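Local coordinates for peptide methionine sulfoxide reductase MsrA (Treponema denticola ATCC 35405, PDB 5FA9), which probably repairs oxidised proteins by reducing methionine sulfoxide back to methionine, as a fusion of an MsrA with an MsrB enzyme, at residues I96-D101 / V126-H131; H50-K55 / G89-T94. The protein carries 2 engineered substitutions. One frame throughout, in Å; residues are numbered along the deposited sequence.

How the contacts relate
Both contacts lie in the MsrA part of the fusion, with centres about 13 Å apart, and both reach its mixed sheet. In that sheet strand 95-98 lies between the outermost strand 125-128 and strand 2-8, and strand 51-59 follows on the far side of strand 2-8. Contact 2 (50-55 / 89-94) closes before contact 1 (96-101 / 126-131) opens, so the chain leaves the loop at the dithiane pocket, beside the predicted active site, and runs directly into strand 95-98. The two meet where the Tyr-97 ring packs on Ala-51 and Thr-53. Contact 2 thus borders the ligand pocket, whereas contact 1 builds the sheet edge away from it, beside the second subunit.

Contact 1: residues I96-D101 / V126-H131; sequences IYYVDD and VEKLKH
Strand residues Ile-96 to Tyr-98 and Val-126 to Lys-128 run parallel, their short axes 5.0 Å apart at closest approach and their N-to-C directions 26° apart, as the two strands of a beta-alpha-beta crossover whose connection is helix 104-115. The backbone bonds alternate between strands: Glu-127 N to Ile-96 O and Tyr-98 N to Glu-127 O are both weak, while Leu-129 N to Tyr-98 O is firmer at 3.0 Å. Tyr-98 carries much of the side-chain contact. Its CG sits between its own backbone N and carbonyl carbon, which brings the ring over the neighbouring strand, where Lys-128 CA makes a CH-pi contact 3.6 Å from the ring centroid. The Lys-128 chain lies across the ring, its CB 3.5 Å from Tyr-98 CZ. Val-126 CG1 approaches the ring edge. Helix 104-115 packs through Ile-104 and Ile-107 on the sheet face that carries Ile-96, Tyr-98, Val-126 and Lys-128. On the opposite sheet face Tyr-97 and Glu-127 run abreast, ring and carboxylate planes 69° apart; their polar ends are bonded to Glu-125 and Asn-34 respectively. Leu-129 CD1 packs on Tyr-97 CB at 3.8 Å. Asp-101 lies in the loop beyond strand 96-98; the Lys-128 chain bends at its last torsion (chi4 61°) and brings NZ to 3.2 Å from Asp-101 OD1, a salt bridge whose hydrogen bond is weak.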
loop_
_atom_site.group_PDB
_atom_site.type_symbol
_atom_site.label_atom_id
_atom_site.label_comp_id
_atom_site.label_asym_id
_atom_site.label_seq_id
_atom_site.Cartn_x
_atom_site.Cartn_y
_atom_site.Cartn_z
ATOM N N ILE B 96 13.336 12.975 -5.478
ATOM C CA ILE B 96 12.702 11.687 -5.232
ATOM C C ILE B 96 12.739 11.396 -3.738
ATOM O O ILE B 96 13.811 11.264 -3.149
ATOM C CB ILE B 96 13.393 10.548 -6.004
ATOM C CG1 ILE B 96 13.424 10.860 -7.502
ATOM C CG2 ILE B 96 12.690 9.224 -5.746
ATOM C CD1 ILE B 96 14.232 9.874 -8.317
ATOM N N TYR B 97 11.563 11.297 -3.128
ATOM C CA TYR B 97 11.471 11.154 -1.681
ATOM C C TYR B 97 10.889 9.801 -1.295
ATOM O O TYR B 97 9.872 9.371 -1.840
ATOM C CB TYR B 97 10.625 12.284 -1.093
ATOM C CG TYR B 97 11.032 13.653 -1.588
ATOM C CD1 TYR B 97 12.157 14.292 -1.081
ATOM C CD2 TYR B 97 10.295 14.306 -2.568
ATOM C CE1 TYR B 97 12.534 15.543 -1.533
ATOM C CE2 TYR B 97 10.664 15.556 -3.027
ATOM C CZ TYR B 97 11.783 16.171 -2.507
ATOM O OH TYR B 97 12.153 17.415 -2.962
ATOM N N TYR B 98 11.538 9.139 -0.344
ATOM C CA TYR B 98 11.140 7.796 0.054
ATOM C C TYR B 98 10.654 7.756 1.496
ATOM O O TYR B 98 11.118 8.518 2.345
ATOM C CB TYR B 98 12.303 6.817 -0.131
ATOM C CG TYR B 98 13.541 7.172 0.663
ATOM C CD1 TYR B 98 13.709 6.717 1.967
ATOM C CD2 TYR B 98 14.544 7.959 0.111
ATOM C CE1 TYR B 98 14.837 7.039 2.697
ATOM C CE2 TYR B 98 15.677 8.286 0.835
ATOM C CZ TYR B 98 15.818 7.823 2.126
ATOM O OH TYR B 98 16.943 8.145 2.851
ATOM N N VAL B 99 9.718 6.854 1.764
ATOM C CA VAL B 99 9.256 6.598 3.118
ATOM C C VAL B 99 9.680 5.184 3.506
ATOM O O VAL B 99 9.652 4.802 4.676
ATOM C CB VAL B 99 7.725 6.760 3.227
ATOM C CG1 VAL B 99 7.022 5.650 2.467
ATOM C CG2 VAL B 99 7.283 6.781 4.676
ATOM N N ASP B 100 10.098 4.422 2.500
ATOM C CA ASP B 100 10.533 3.046 2.686
ATOM C C ASP B 100 12.043 2.952 2.472
ATOM O O ASP B 100 12.529 3.141 1.357
ATOM C CB ASP B 100 9.787 2.117 1.723
ATOM C CG ASP B 100 9.988 0.646 2.044
ATOM O OD1 ASP B 100 10.830 0.323 2.909
ATOM O OD2 ASP B 100 9.298 -0.190 1.425
ATOM N N ASP B 101 12.777 2.663 3.541
ATOM C CA ASP B 101 14.238 2.652 3.496
ATOM C C ASP B 101 14.798 1.540 2.612
ATOM O O ASP B 101 15.977 1.555 2.260
ATOM C CB ASP B 101 14.811 2.522 4.909
ATOM C CG ASP B 101 14.483 3.716 5.783
ATOM O OD1 ASP B 101 14.385 4.840 5.246
ATOM O OD2 ASP B 101 14.324 3.531 7.008
ATOM N N VAL B 126 17.840 13.284 -3.720
ATOM C CA VAL B 126 17.289 12.066 -3.144
ATOM C C VAL B 126 17.362 12.142 -1.626
ATOM O O VAL B 126 18.438 12.042 -1.039
ATOM C CB VAL B 126 18.032 10.812 -3.638
ATOM C CG1 VAL B 126 17.487 9.569 -2.955
ATOM C CG2 VAL B 126 17.916 10.691 -5.150
ATOM N N GLU B 127 16.208 12.327 -0.996
ATOM C CA GLU B 127 16.142 12.486 0.451
ATOM C C GLU B 127 15.015 11.649 1.027
ATOM O O GLU B 127 14.059 11.314 0.327
ATOM C CB GLU B 127 15.929 13.954 0.829
ATOM C CG GLU B 127 16.931 14.927 0.236
ATOM C CD GLU B 127 16.606 16.369 0.578
ATOM O OE1 GLU B 127 15.505 16.620 1.112
ATOM O OE2 GLU B 127 17.450 17.250 0.314
ATOM N N LYS B 128 15.130 11.307 2.304
ATOM C CA LYS B 128 14.008 10.707 3.006
ATOM C C LYS B 128 12.921 11.756 3.180
ATOM O O LYS B 128 13.195 12.877 3.616
ATOM C CB LYS B 128 14.441 10.156 4.365
ATOM C CG LYS B 128 13.358 9.360 5.081
ATOM C CD LYS B 128 13.686 9.185 6.556
ATOM C CE LYS B 128 12.614 8.377 7.270
ATOM N NZ LYS B 128 12.470 7.007 6.701
ATOM N N LEU B 129 11.694 11.400 2.817
ATOM C CA LEU B 129 10.559 12.283 3.018
ATOM C C LEU B 129 10.406 12.571 4.502
ATOM O O LEU B 129 10.347 11.645 5.312
ATOM C CB LEU B 129 9.280 11.657 2.461
ATOM C CG LEU B 129 8.059 12.573 2.448
ATOM C CD1 LEU B 129 8.275 13.741 1.495
ATOM C CD2 LEU B 129 6.806 11.790 2.095
ATOM N N LYS B 130 10.340 13.845 4.868
ATOM C CA LYS B 130 10.268 14.176 6.281
ATOM C C LYS B 130 8.940 14.869 6.585
ATOM O O LYS B 130 8.402 14.743 7.682
ATOM C CB LYS B 130 11.457 15.043 6.680
ATOM C CG LYS B 130 11.990 14.691 8.051
ATOM C CD LYS B 130 12.677 13.328 7.956
ATOM C CE LYS B 130 12.816 12.643 9.306
ATOM N NZ LYS B 130 13.276 11.226 9.169
ATOM N N HIS B 131 8.416 15.594 5.600
ATOM C CA HIS B 131 7.060 16.135 5.666
ATOM C C HIS B 131 6.408 16.143 4.288
ATOM O O HIS B 131 7.066 16.392 3.279
ATOM C CB HIS B 131 7.053 17.559 6.230
ATOM C CG HIS B 131 7.442 17.646 7.674
ATOM N ND1 HIS B 131 7.294 16.596 8.550
ATOM C CD2 HIS B 131 7.954 18.672 8.396
ATOM C CE1 HIS B 131 7.710 16.963 9.752
ATOM N NE2 HIS B 131 8.114 18.216 9.684
#

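Contact 2: residues H50-K55 / G89-T94. With D1D ((4S,5S)-1,2-dithiane-4,5-diol), chain F.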
loop_
_atom_site.group_PDB
_atom_site.type_symbol
_atom_site.label_atom_id
_atom_site.label_comp_id
_atom_site.label_asym_id
_atom_site.label_seq_id
_atom_site.Cartn_x
_atom_site.Cartn_y
_atom_site.Cartn_z
ATOM N N HIS B 50 8.789 24.383 0.282
ATOM C CA HIS B 50 8.342 23.028 -0.007
ATOM C C HIS B 50 8.321 22.787 -1.510
ATOM O O HIS B 50 7.993 23.685 -2.286
ATOM C CB HIS B 50 6.950 22.783 0.580
ATOM C CG HIS B 50 6.899 22.842 2.075
ATOM N ND1 HIS B 50 7.525 21.915 2.879
ATOM C CD2 HIS B 50 6.290 23.716 2.911
ATOM C CE1 HIS B 50 7.307 22.216 4.147
ATOM N NE2 HIS B 50 6.560 23.304 4.194
ATOM N N ALA B 51 8.667 21.570 -1.917
ATOM C CA ALA B 51 8.629 21.201 -3.324
ATOM C C ALA B 51 7.284 20.586 -3.685
ATOM O O ALA B 51 6.733 19.786 -2.929
ATOM C CB ALA B 51 9.759 20.237 -3.651
ATOM N N GLU B 52 6.760 20.965 -4.846
ATOM C CA GLU B 52 5.503 20.414 -5.330
ATOM C C GLU B 52 5.683 18.945 -5.691
ATOM O O GLU B 52 6.414 18.609 -6.622
ATOM C CB GLU B 52 4.993 21.210 -6.531
ATOM C CG GLU B 52 4.578 22.632 -6.186
ATOM C CD GLU B 52 3.821 23.312 -7.309
ATOM O OE1 GLU B 52 3.618 24.541 -7.230
ATOM O OE2 GLU B 52 3.424 22.616 -8.267
ATOM N N THR B 53 5.009 18.075 -4.946
ATOM C CA THR B 53 5.248 16.641 -5.037
ATOM C C THR B 53 3.945 15.862 -5.201
ATOM O O THR B 53 2.905 16.251 -4.670
ATOM C CB THR B 53 5.997 16.133 -3.783
ATOM O OG1 THR B 53 7.136 16.967 -3.536
ATOM C CG2 THR B 53 6.460 14.693 -3.960
ATOM N N VAL B 54 4.010 14.766 -5.950
ATOM C CA VAL B 54 2.870 13.875 -6.111
ATOM C C VAL B 54 3.121 12.543 -5.413
ATOM O O VAL B 54 4.109 11.864 -5.688
ATOM C CB VAL B 54 2.556 13.614 -7.596
ATOM C CG1 VAL B 54 1.436 12.593 -7.728
ATOM C CG2 VAL B 54 2.181 14.908 -8.291
ATOM N N LYS B 55 2.222 12.179 -4.504
ATOM C CA LYS B 55 2.297 10.892 -3.824
ATOM C C LYS B 55 1.835 9.778 -4.754
ATOM O O LYS B 55 0.742 9.843 -5.314
ATOM C CB LYS B 55 1.452 10.906 -2.549
ATOM C CG LYS B 55 1.378 9.567 -1.833
ATOM C CD LYS B 55 0.613 9.687 -0.526
ATOM C CE LYS B 55 0.553 8.358 0.208
ATOM N NZ LYS B 55 -0.200 8.471 1.488
ATOM N N GLY B 89 11.608 28.193 -9.625
ATOM C CA GLY B 89 11.510 28.373 -8.189
ATOM C C GLY B 89 11.872 27.120 -7.416
ATOM O O GLY B 89 11.988 26.036 -7.990
ATOM N N ARG B 90 12.053 27.270 -6.107
ATOM C CA ARG B 90 12.404 26.147 -5.244
ATOM C C ARG B 90 11.264 25.143 -5.119
ATOM O O ARG B 90 11.492 23.969 -4.835
ATOM C CB ARG B 90 12.811 26.648 -3.857
ATOM C CG ARG B 90 14.267 27.062 -3.750
ATOM C CD ARG B 90 15.164 25.851 -3.541
ATOM N NE ARG B 90 14.917 25.210 -2.253
ATOM C CZ ARG B 90 15.532 24.108 -1.835
ATOM N NH1 ARG B 90 15.244 23.595 -0.647
ATOM N NH2 ARG B 90 16.436 23.518 -2.606
ATOM N N GLN B 91 10.036 25.606 -5.328
ATOM C CA GLN B 91 8.876 24.726 -5.246
ATOM C C GLN B 91 8.778 23.818 -6.470
ATOM O O GLN B 91 7.952 22.906 -6.511
ATOM C CB GLN B 91 7.588 25.539 -5.088
ATOM C CG GLN B 91 7.253 26.436 -6.269
ATOM C CD GLN B 91 7.839 27.829 -6.134
ATOM O OE1 GLN B 91 8.988 27.998 -5.724
ATOM N NE2 GLN B 91 7.047 28.838 -6.479
ATOM N N TYR B 92 9.625 24.069 -7.464
ATOM C CA TYR B 92 9.629 23.267 -8.683
ATOM C C TYR B 92 10.904 22.443 -8.826
ATOM O O TYR B 92 11.176 21.895 -9.895
ATOM C CB TYR B 92 9.456 24.161 -9.913
ATOM C CG TYR B 92 8.212 25.018 -9.883
ATOM C CD1 TYR B 92 6.950 24.451 -10.017
ATOM C CD2 TYR B 92 8.299 26.394 -9.732
ATOM C CE1 TYR B 92 5.812 25.233 -9.993
ATOM C CE2 TYR B 92 7.167 27.183 -9.709
ATOM C CZ TYR B 92 5.927 26.598 -9.839
ATOM O OH TYR B 92 4.798 27.382 -9.816
ATOM N N ARG B 93 11.689 22.362 -7.756
ATOM C CA ARG B 93 12.918 21.577 -7.782
ATOM C C ARG B 93 12.600 20.093 -7.928
ATOM O O ARG B 93 11.583 19.614 -7.427
ATOM C CB ARG B 93 13.754 21.825 -6.523
ATOM C CG ARG B 93 13.135 21.309 -5.232
ATOM C CD ARG B 93 14.016 21.634 -4.036
ATOM N NE ARG B 93 13.422 21.197 -2.776
ATOM C CZ ARG B 93 12.537 21.904 -2.080
ATOM N NH1 ARG B 93 12.137 23.089 -2.520
ATOM N NH2 ARG B 93 12.052 21.426 -0.942
ATOM N N THR B 94 13.470 19.372 -8.626
ATOM C CA THR B 94 13.274 17.946 -8.840
ATOM C C THR B 94 13.807 17.139 -7.664
ATOM O O THR B 94 14.877 17.432 -7.131
ATOM C CB THR B 94 13.958 17.468 -10.133
ATOM O OG1 THR B 94 15.334 17.867 -10.122
ATOM C CG2 THR B 94 13.273 18.071 -11.348
HETATM S S1 D1D F . 0.138 26.019 -6.827
HETATM C C1 D1D F . -0.353 24.917 -7.905
HETATM C C2 D1D F . 0.785 24.596 -9.002
HETATM O O2 D1D F . 0.311 23.822 -9.873
HETATM C C3 D1D F . 1.363 26.021 -9.771
HETATM O O3 D1D F . 2.333 25.720 -10.515
HETATM C C4 D1D F . 1.841 27.139 -8.711
HETATM S S4 D1D F . 0.713 27.459 -7.599
HETATM O O HOH W 1 8.721 19.723 -8.368
#
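Gln-91, Tyr-92 and Arg-93 of the 89-94 turn meet Ala-51 and Glu-52 at the start of a strand. Gly-89 begins the turn: its O accepts Tyr-92 N, and its phi of 139° suits glycine. Arg-90 follows, in salt bridge with Asp-49, and one of its guanidinium nitrogens, NH1, lies over the centre of the Arg-93 guanidinium. Gln-91 makes the main backbone link, its O taking the N-H of Glu-52 at 2.8 Å in a nearly straight bond (174°). Gln-91 CA also makes a C-H...O contact with His-50 O. Tyr-92 reaches the ligand pocket, its ring extending beside the Glu-52 carboxylate, the planes 57° apart, with CE1 3.6 Å from Glu-52 OE1. Tyr-92 OH hydrogen-bonds D1D O3 at 3.1 Å, with O3 at the ring edge. Glu-52 extends beyond CG to put OE1 3.3 Å from D1D C2, while Phe-12 N holds its OE2; Ser-11, the engineered residue at the predicted active site, also bonds the dithiane. Arg-93 runs extended from CG to NE, and its last torsion turns the guanidinium so that one face meets Ala-51 CB, 3.6 Å from CZ, with Arg-90 NH1 on the other. Asp-49 O and Glu-125 also bind this guanidinium. A water lies within hydrogen-bonding distance of Glu-52 O and Arg-93 O, though more acceptors are in its reach than it has protons. Strand 51-59 lies between strands 2-8 and 25-33, with helix 12-19 packed on Val-54.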